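Local coordinates for protein phosphodiesterase (Candida albicans, PDB 6CPU) that belongs to the phosphodiesterase family of the HD clan, a largely helical fold that in this model holds a zinc ion and a magnesium ion, at residues 204-207 with 208-212; 223-226 with 227-231; 249-252 with 253-257. All blocks are in the same frame, centred on the assembly; numbering follows the deposited sequence.

Three successive helix starts illustrate how one chain solves the same capping problem in different ways. Contact 1 ends the loop after helix 177-193 and opens helix 205-216, contact 2 closes the loop that leads from it into helix 227-242, and contact 3 closes the next loop where it enters helix 253-264. The three lie in series along the chain; none nests within or crosses another. Contacts 1 and 2 nevertheless meet in space, through a salt bridge between Arg-207 and Asp-229 and through packing of Leu-211 on Leu-225. Contacts 2 and 3 touch more lightly, Val-231 against Leu-257, whereas contacts 1 and 3 stay about 7 Å apart at their nearest atoms.

Contact 1: residues 204-207 with 208-212; sequences STTR and LSQLC
Arg-207 lies against Gln-210 and Leu-211, one side chain meeting residues three and four positions further along the helix. From CB the chain leaves with CG anti to the backbone N, then bends at chi2 (53°), a kink that carries CD to 3.3 Å from Gln-210 OE1. Beyond CD, the guanidinium group spreads over Leu-211: CD2 of Leu-211 sits over its centre, 4.0 Å from Arg-207 CZ, so that a methyl group covers one face. NH1 gives a hydrogen bond of 2.9 Å to Gln-210 OE1, reasonably straight at 161°. The oxygen lies in the guanidinium plane. The two flat groups stand 85° apart, and NH1 comes in well above the amide plane of Gln-210, not on a lone pair. While NH1 goes to the glutamine, the NE/NH2 side of the group faces the carboxylate of Asp-229 in the following helix, with NH2 to OD2 as the salt bridge.

Gln-210, extended beyond CG, reaches back over the preceding turn; its NE2 lies 3.9 Å from Thr-206 CG2. Along the backbone, the i to i+4 bonds begin with Leu-208 N to Ser-204 O at 3.0 Å. Ser-204 OG accepts the amide of Arg-207 at 3.2 Å, and the same hydroxyl is hydrogen-bonded to Asp-202. The whole is a serine N-cap followed by a first helical turn, with an arginine-glutamine pair bridging positions three residues apart at the start of helix 205-216.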
ATOM      1  N   SER A 204       6.076   2.812  22.389  1.00 28.36           N
ATOM      2  CA  SER A 204       7.036   2.710  23.489  1.00 29.11           C
ATOM      3  C   SER A 204       8.447   2.557  22.940  1.00 30.35           C
ATOM      4  O   SER A 204       8.641   2.074  21.816  1.00 29.25           O
ATOM      5  CB  SER A 204       6.698   1.518  24.386  1.00 28.93           C
ATOM      6  OG  SER A 204       6.961   0.294  23.719  1.00 28.26           O
ATOM      7  N   THR A 205       9.436   2.954  23.736  1.00 28.90           N
ATOM      8  CA  THR A 205      10.824   2.877  23.312  1.00 30.28           C
ATOM      9  C   THR A 205      11.191   1.457  22.902  1.00 28.30           C
ATOM     10  O   THR A 205      11.850   1.253  21.890  1.00 27.30           O
ATOM     11  CB  THR A 205      11.783   3.347  24.427  1.00 33.07           C
ATOM     12  OG1 THR A 205      11.441   4.681  24.801  1.00 36.56           O
ATOM     13  CG2 THR A 205      13.224   3.317  23.942  1.00 35.09           C
ATOM     14  N   THR A 206      10.746   0.477  23.678  1.00 27.38           N
ATOM     15  CA  THR A 206      11.030  -0.919  23.349  1.00 27.26           C
ATOM     16  C   THR A 206      10.442  -1.323  22.003  1.00 25.86           C
ATOM     17  O   THR A 206      11.142  -1.937  21.193  1.00 24.84           O
ATOM     18  CB  THR A 206      10.554  -1.869  24.440  1.00 28.94           C
ATOM     19  OG1 THR A 206      11.302  -1.595  25.629  1.00 30.47           O
ATOM     20  CG2 THR A 206      10.790  -3.323  24.032  1.00 29.55           C
ATOM     21  N   ARG A 207       9.186  -0.967  21.753  1.00 24.68           N
ATOM     22  CA  ARG A 207       8.560  -1.316  20.461  1.00 24.79           C
ATOM     23  C   ARG A 207       9.256  -0.652  19.286  1.00 23.98           C
ATOM     24  O   ARG A 207       9.543  -1.311  18.293  1.00 23.30           O
ATOM     25  CB  ARG A 207       7.057  -0.982  20.429  1.00 25.25           C
ATOM     26  CG  ARG A 207       6.298  -1.633  19.262  1.00 25.32           C
ATOM     27  CD  ARG A 207       6.536  -3.136  19.207  1.00 25.30           C
ATOM     28  NE  ARG A 207       5.850  -3.811  18.109  1.00 25.91           N
ATOM     29  CZ  ARG A 207       6.212  -4.996  17.615  1.00 26.72           C
ATOM     30  NH1 ARG A 207       7.261  -5.653  18.114  1.00 27.70           N
ATOM     31  NH2 ARG A 207       5.529  -5.538  16.613  1.00 26.16           N
ATOM     32  N   LEU A 208       9.514   0.653  19.379  1.00 23.98           N
ATOM     33  CA  LEU A 208      10.174   1.362  18.280  1.00 24.03           C
ATOM     34  C   LEU A 208      11.556   0.776  17.979  1.00 24.81           C
ATOM     35  O   LEU A 208      11.955   0.667  16.807  1.00 24.38           O
ATOM     36  CB  LEU A 208      10.267   2.870  18.566  1.00 24.93           C
ATOM     37  CG  LEU A 208       8.934   3.583  18.815  1.00 24.85           C
ATOM     38  CD1 LEU A 208       9.166   5.082  18.940  1.00 24.84           C
ATOM     39  CD2 LEU A 208       7.883   3.276  17.755  1.00 24.56           C
ATOM     40  N   SER A 209      12.279   0.385  19.030  1.00 24.07           N
ATOM     41  CA  SER A 209      13.568  -0.281  18.855  1.00 24.74           C
ATOM     42  C   SER A 209      13.397  -1.642  18.172  1.00 23.54           C
ATOM     43  O   SER A 209      14.142  -1.965  17.267  1.00 26.06           O
ATOM     44  CB  SER A 209      14.305  -0.436  20.187  1.00 24.74           C
ATOM     45  OG  SER A 209      15.545  -1.101  19.968  1.00 25.95           O
ATOM     46  N   GLN A 210      12.396  -2.411  18.579  1.00 23.37           N
ATOM     47  CA  GLN A 210      12.134  -3.707  17.951  1.00 24.11           C
ATOM     48  C   GLN A 210      11.875  -3.543  16.454  1.00 24.16           C
ATOM     49  O   GLN A 210      12.319  -4.354  15.645  1.00 23.47           O
ATOM     50  CB  GLN A 210      10.954  -4.412  18.606  1.00 24.73           C
ATOM     51  CG  GLN A 210      11.251  -4.915  20.006  1.00 26.66           C
ATOM     52  CD  GLN A 210      10.041  -5.480  20.711  1.00 28.32           C
ATOM     53  OE1 GLN A 210       8.899  -5.098  20.445  1.00 27.49           O
ATOM     54  NE2 GLN A 210      10.289  -6.396  21.637  1.00 29.39           N
ATOM     55  N   LEU A 211      11.157  -2.483  16.089  1.00 22.62           N
ATOM     56  CA  LEU A 211      10.842  -2.243  14.682  1.00 22.47           C
ATOM     57  C   LEU A 211      12.090  -1.901  13.873  1.00 22.76           C
ATOM     58  O   LEU A 211      12.195  -2.297  12.710  1.00 22.61           O
ATOM     59  CB  LEU A 211       9.744  -1.176  14.539  1.00 22.10           C
ATOM     60  CG  LEU A 211       8.393  -1.597  15.145  1.00 22.44           C
ATOM     61  CD1 LEU A 211       7.343  -0.496  15.004  1.00 22.63           C
ATOM     62  CD2 LEU A 211       7.856  -2.914  14.583  1.00 22.83           C
ATOM     63  N   CYS A 212      13.054  -1.209  14.487  1.00 23.98           N
ATOM     64  CA  CYS A 212      14.343  -0.957  13.847  1.00 25.09           C
ATOM     65  C   CYS A 212      14.999  -2.272  13.437  1.00 25.38           C
ATOM     66  O   CYS A 212      15.396  -2.432  12.284  1.00 26.97           O
ATOM     67  CB  CYS A 212      15.274  -0.189  14.779  1.00 25.49           C
ATOM     68  SG  CYS A 212      14.806   1.512  15.128  1.00 26.17           S
TER

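Contact 2: residues 223-226 with 227-231; sequences HNLS and NDDLV
Asp-229 OD2 is gripped by two donors: Ser-226 N, at 3.0 Å, and NH2 of Arg-207. The serine amide meets this oxygen on its anti side, tilted 34° from the carboxylate plane. In return, Ser-226 OG takes the amide of Asp-229 in a nearly straight bond of 2.9 Å (175°). The serine hydroxyl can do this because chi1 near 70° sets OG between the backbone N and the carbonyl carbon, which brings OG to the amide of Asp-229. This reciprocal exchange, side chain of the N-cap to backbone of N3 and side chain of N3 to backbone of the N-cap, is a capping box, and it starts helix 227-242.

Just outside the cap, Leu-225 and Leu-230 add the apolar half. Leu-225 CD1 lies 4.0 Å from Leu-230 CD2, joining the residue before the cap to the fourth residue of the helix as a hydrophobic staple. Leu-230 N bonds to Ser-226 O at 2.8 Å. Leu-230 also rests on helix 276-292, while Leu-225 packs against Phe-220. Asp-228 OD1 forms a salt bridge with Arg-264, and its OD2 accepts from the backbone N of Gln-201.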
ATOM      1  N   HIS A 223       4.026 -10.335   8.906  1.00 24.97           N
ATOM      2  CA  HIS A 223       2.759 -10.837   9.429  1.00 25.65           C
ATOM      3  C   HIS A 223       2.605 -10.741  10.933  1.00 26.37           C
ATOM      4  O   HIS A 223       1.508 -10.906  11.451  1.00 26.49           O
ATOM      5  CB  HIS A 223       2.519 -12.264   8.950  1.00 26.46           C
ATOM      6  CG  HIS A 223       2.580 -12.389   7.472  1.00 26.66           C
ATOM      7  ND1 HIS A 223       1.550 -11.983   6.650  1.00 28.37           N
ATOM      8  CD2 HIS A 223       3.573 -12.806   6.660  1.00 27.96           C
ATOM      9  CE1 HIS A 223       1.905 -12.163   5.391  1.00 28.06           C
ATOM     10  NE2 HIS A 223       3.126 -12.663   5.371  1.00 29.00           N
ATOM     11  N   ASN A 224       3.701 -10.474  11.627  1.00 27.31           N
ATOM     12  CA  ASN A 224       3.667 -10.216  13.055  1.00 28.76           C
ATOM     13  C   ASN A 224       3.645  -8.730  13.372  1.00 28.24           C
ATOM     14  O   ASN A 224       3.712  -8.359  14.538  1.00 30.08           O
ATOM     15  CB  ASN A 224       4.895 -10.849  13.706  1.00 31.73           C
ATOM     16  CG  ASN A 224       4.997 -12.318  13.393  1.00 34.93           C
ATOM     17  OD1 ASN A 224       5.827 -12.745  12.586  1.00 37.73           O
ATOM     18  ND2 ASN A 224       4.100 -13.094  13.977  1.00 38.00           N
ATOM     19  N   LEU A 225       3.558  -7.881  12.351  1.00 25.50           N
ATOM     20  CA  LEU A 225       3.542  -6.435  12.572  1.00 24.09           C
ATOM     21  C   LEU A 225       2.154  -5.897  12.279  1.00 22.97           C
ATOM     22  O   LEU A 225       1.552  -6.219  11.254  1.00 21.92           O
ATOM     23  CB  LEU A 225       4.576  -5.732  11.698  1.00 23.90           C
ATOM     24  CG  LEU A 225       6.018  -6.216  11.821  1.00 24.31           C
ATOM     25  CD1 LEU A 225       6.865  -5.508  10.793  1.00 23.79           C
ATOM     26  CD2 LEU A 225       6.557  -5.992  13.228  1.00 25.04           C
ATOM     27  N   SER A 226       1.642  -5.091  13.200  1.00 20.57           N
ATOM     28  CA  SER A 226       0.351  -4.452  13.016  1.00 19.92           C
ATOM     29  C   SER A 226       0.445  -3.344  11.964  1.00 19.04           C
ATOM     30  O   SER A 226       1.541  -2.882  11.621  1.00 18.18           O
ATOM     31  CB  SER A 226      -0.119  -3.859  14.342  1.00 19.89           C
ATOM     32  OG  SER A 226       0.681  -2.744  14.701  1.00 20.41           O
ATOM     33  N   ASN A 227      -0.706  -2.906  11.471  1.00 18.78           N
ATOM     34  CA  ASN A 227      -0.736  -1.758  10.578  1.00 19.14           C
ATOM     35  C   ASN A 227      -0.174  -0.482  11.234  1.00 19.12           C
ATOM     36  O   ASN A 227       0.372   0.375  10.538  1.00 19.79           O
ATOM     37  CB  ASN A 227      -2.143  -1.544  10.019  1.00 19.98           C
ATOM     38  CG  ASN A 227      -2.495  -2.550   8.944  1.00 20.65           C
ATOM     39  OD1 ASN A 227      -1.647  -2.929   8.148  1.00 22.09           O
ATOM     40  ND2 ASN A 227      -3.743  -2.972   8.909  1.00 21.75           N
ATOM     41  N   ASP A 228      -0.268  -0.369  12.556  1.00 19.59           N
ATOM     42  CA  ASP A 228       0.392   0.728  13.270  1.00 19.69           C
ATOM     43  C   ASP A 228       1.917   0.574  13.282  1.00 20.54           C
ATOM     44  O   ASP A 228       2.648   1.519  12.957  1.00 18.85           O
ATOM     45  CB  ASP A 228      -0.122   0.871  14.710  1.00 20.14           C
ATOM     46  CG  ASP A 228      -1.514   1.503  14.807  1.00 22.16           C
ATOM     47  OD1 ASP A 228      -2.052   2.061  13.817  1.00 23.63           O
ATOM     48  OD2 ASP A 228      -2.085   1.482  15.922  1.00 23.58           O
ATOM     49  N   ASP A 229       2.407  -0.619  13.636  1.00 20.38           N
ATOM     50  CA  ASP A 229       3.845  -0.909  13.561  1.00 20.61           C
ATOM     51  C   ASP A 229       4.370  -0.599  12.160  1.00 20.00           C
ATOM     52  O   ASP A 229       5.456  -0.060  11.989  1.00 19.36           O
ATOM     53  CB  ASP A 229       4.142  -2.396  13.795  1.00 21.67           C
ATOM     54  CG  ASP A 229       3.888  -2.882  15.212  1.00 22.73           C
ATOM     55  OD1 ASP A 229       4.051  -2.120  16.202  1.00 23.07           O
ATOM     56  OD2 ASP A 229       3.566  -4.099  15.320  1.00 21.50           O
ATOM     57  N   LEU A 230       3.596  -0.990  11.149  1.00 19.95           N
ATOM     58  CA  LEU A 230       4.020  -0.841   9.758  1.00 19.43           C
ATOM     59  C   LEU A 230       4.204   0.620   9.353  1.00 18.56           C
ATOM     60  O   LEU A 230       5.114   0.955   8.589  1.00 18.74           O
ATOM     61  CB  LEU A 230       3.049  -1.567   8.826  1.00 19.76           C
ATOM     62  CG  LEU A 230       3.155  -3.099   8.932  1.00 20.51           C
ATOM     63  CD1 LEU A 230       1.888  -3.777   8.410  1.00 20.17           C
ATOM     64  CD2 LEU A 230       4.406  -3.635   8.227  1.00 21.30           C
ATOM     65  N   VAL A 231       3.355   1.494   9.879  1.00 18.21           N
ATOM     66  CA  VAL A 231       3.516   2.936   9.671  1.00 19.02           C
ATOM     67  C   VAL A 231       4.896   3.370  10.158  1.00 19.65           C
ATOM     68  O   VAL A 231       5.631   4.093   9.453  1.00 19.85           O
ATOM     69  CB  VAL A 231       2.417   3.736  10.408  1.00 18.96           C
ATOM     70  CG1 VAL A 231       2.743   5.233  10.466  1.00 19.44           C
ATOM     71  CG2 VAL A 231       1.074   3.515   9.733  1.00 19.02           C
TER

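Contact 3: residues 249-252 with 253-257; sequences DNIP and LNELL
Ile-251 and Pro-252 meet the start of helix 253-264 chiefly through Glu-255 and Leu-256. Leu-253, the first residue of the helix, follows directly on Pro-252 at the N-cap, and its side chain touches Tyr-235 of helix 227-242. Asn-254, next along, sends its amide to the backbone of Ile-194 and Phe-196, joining the helix start to the loop after helix 177-193. Glu-255 carries much of the contact. With CG anti to the backbone N (chi1 -170°) and the chain extended, its length crosses Ile-251 at about a right angle. The methyl CG2 of Ile-251 lies across the CB-CG-CD run of Glu-255, all three carbons at 3.5 Å, while Glu-255 OE1 comes alongside the proline ring, 3.5 Å from Pro-252 CD. The other oxygen, OE2, forms a salt bridge with Arg-188 of helix 177-193.

Leu-256 then closes the turn: its N bonds to Pro-252 O at 3.1 Å, nearly straight at 173°, and Leu-256 CG meets Ile-251 CG2 at 3.8 Å. That pairing across the cap is a hydrophobic staple. Leu-257 continues the helix, its N bonded to Leu-253 O.

Pro-252 offers neither a capping acceptor nor an N-H, so Glu-255, at N3, cannot complete a capping box with it; its carboxylate meets the ring and Arg-188 instead, and the staple is the apolar part. The salt bridge to Arg-188 and the helix N-terminus would probably favour the charged form of Glu-255.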
ATOM      1  N   ASP A 249      16.126  19.174   2.581  1.00 51.00           N
ATOM      2  CA  ASP A 249      15.794  19.404   3.987  1.00 51.89           C
ATOM      3  C   ASP A 249      15.197  18.146   4.622  1.00 50.97           C
ATOM      4  O   ASP A 249      14.340  17.499   4.029  1.00 48.39           O
ATOM      5  CB  ASP A 249      14.806  20.567   4.123  1.00 53.48           C
ATOM      6  CG  ASP A 249      15.427  21.917   3.760  1.00 56.47           C
ATOM      7  OD1 ASP A 249      16.540  22.210   4.239  1.00 55.14           O
ATOM      8  OD2 ASP A 249      14.793  22.689   3.003  1.00 59.20           O
ATOM      9  N   ASN A 250      15.665  17.795   5.819  1.00 50.93           N
ATOM     10  CA  ASN A 250      15.062  16.698   6.583  1.00 49.33           C
ATOM     11  C   ASN A 250      13.638  17.064   6.995  1.00 46.17           C
ATOM     12  O   ASN A 250      13.325  18.225   7.238  1.00 47.20           O
ATOM     13  CB  ASN A 250      15.900  16.347   7.817  1.00 50.00           C
ATOM     14  CG  ASN A 250      17.175  15.596   7.466  1.00 51.95           C
ATOM     15  OD1 ASN A 250      17.230  14.863   6.477  1.00 51.44           O
ATOM     16  ND2 ASN A 250      18.205  15.763   8.289  1.00 52.38           N
ATOM     17  N   ILE A 251      12.776  16.058   7.055  1.00 42.53           N
ATOM     18  CA  ILE A 251      11.364  16.264   7.301  1.00 38.76           C
ATOM     19  C   ILE A 251      11.079  15.712   8.695  1.00 37.24           C
ATOM     20  O   ILE A 251      11.416  14.565   8.965  1.00 37.37           O
ATOM     21  CB  ILE A 251      10.535  15.558   6.210  1.00 39.02           C
ATOM     22  CG1 ILE A 251      10.807  16.236   4.858  1.00 40.04           C
ATOM     23  CG2 ILE A 251       9.052  15.603   6.528  1.00 36.77           C
ATOM     24  CD1 ILE A 251      10.201  15.530   3.665  1.00 40.73           C
ATOM     25  N   PRO A 252      10.473  16.527   9.586  1.00 34.73           N
ATOM     26  CA  PRO A 252      10.225  16.111  10.971  1.00 34.52           C
ATOM     27  C   PRO A 252       9.367  14.843  11.082  1.00 31.60           C
ATOM     28  O   PRO A 252       8.585  14.552  10.187  1.00 30.77           O
ATOM     29  CB  PRO A 252       9.470  17.298  11.588  1.00 35.53           C
ATOM     30  CG  PRO A 252       9.550  18.417  10.614  1.00 36.90           C
ATOM     31  CD  PRO A 252       9.862  17.832   9.275  1.00 37.56           C
ATOM     32  N   LEU A 253       9.532  14.119  12.182  1.00 30.92           N
ATOM     33  CA  LEU A 253       8.722  12.934  12.502  1.00 29.74           C
ATOM     34  C   LEU A 253       7.229  13.107  12.193  1.00 28.37           C
ATOM     35  O   LEU A 253       6.645  12.272  11.520  1.00 27.45           O
ATOM     36  CB  LEU A 253       8.885  12.576  13.981  1.00 30.58           C
ATOM     37  CG  LEU A 253       7.937  11.541  14.602  1.00 31.75           C
ATOM     38  CD1 LEU A 253       8.115  10.167  13.973  1.00 32.64           C
ATOM     39  CD2 LEU A 253       8.172  11.454  16.101  1.00 33.60           C
ATOM     40  N   ASN A 254       6.611  14.164  12.712  1.00 27.20           N
ATOM     41  CA  ASN A 254       5.157  14.325  12.571  1.00 27.64           C
ATOM     42  C   ASN A 254       4.693  14.480  11.129  1.00 26.43           C
ATOM     43  O   ASN A 254       3.626  13.984  10.763  1.00 24.94           O
ATOM     44  CB  ASN A 254       4.628  15.512  13.380  1.00 26.86           C
ATOM     45  CG  ASN A 254       3.140  15.394  13.662  1.00 26.98           C
ATOM     46  OD1 ASN A 254       2.667  14.352  14.118  1.00 26.74           O
ATOM     47  ND2 ASN A 254       2.397  16.451  13.395  1.00 27.28           N
ATOM     48  N   GLU A 255       5.485  15.195  10.336  1.00 27.18           N
ATOM     49  CA  GLU A 255       5.194  15.431   8.927  1.00 27.55           C
ATOM     50  C   GLU A 255       5.301  14.147   8.106  1.00 26.52           C
ATOM     51  O   GLU A 255       4.451  13.877   7.261  1.00 25.19           O
ATOM     52  CB  GLU A 255       6.167  16.473   8.394  1.00 31.05           C
ATOM     53  CG  GLU A 255       5.869  17.007   7.012  1.00 34.19           C
ATOM     54  CD  GLU A 255       6.716  18.232   6.694  1.00 35.98           C
ATOM     55  OE1 GLU A 255       7.053  18.996   7.627  1.00 39.27           O
ATOM     56  OE2 GLU A 255       7.057  18.415   5.512  1.00 39.72           O
ATOM     57  N   LEU A 256       6.347  13.364   8.351  1.00 25.21           N
ATOM     58  CA  LEU A 256       6.476  12.051   7.699  1.00 24.93           C
ATOM     59  C   LEU A 256       5.366  11.100   8.111  1.00 23.20           C
ATOM     60  O   LEU A 256       4.784  10.431   7.264  1.00 21.71           O
ATOM     61  CB  LEU A 256       7.831  11.407   7.976  1.00 26.27           C
ATOM     62  CG  LEU A 256       8.997  11.872   7.117  1.00 28.43           C
ATOM     63  CD1 LEU A 256      10.253  11.100   7.497  1.00 28.89           C
ATOM     64  CD2 LEU A 256       8.699  11.715   5.630  1.00 29.17           C
ATOM     65  N   LEU A 257       5.048  11.052   9.403  1.00 21.96           N
ATOM     66  CA  LEU A 257       3.933  10.216   9.854  1.00 21.57           C
ATOM     67  C   LEU A 257       2.603  10.610   9.203  1.00 20.45           C
ATOM     68  O   LEU A 257       1.827   9.741   8.814  1.00 18.71           O
ATOM     69  CB  LEU A 257       3.807  10.219  11.374  1.00 22.00           C
ATOM     70  CG  LEU A 257       4.902   9.511  12.188  1.00 22.26           C
ATOM     71  CD1 LEU A 257       4.579   9.579  13.675  1.00 22.94           C
ATOM     72  CD2 LEU A 257       5.103   8.066  11.777  1.00 23.37           C
TER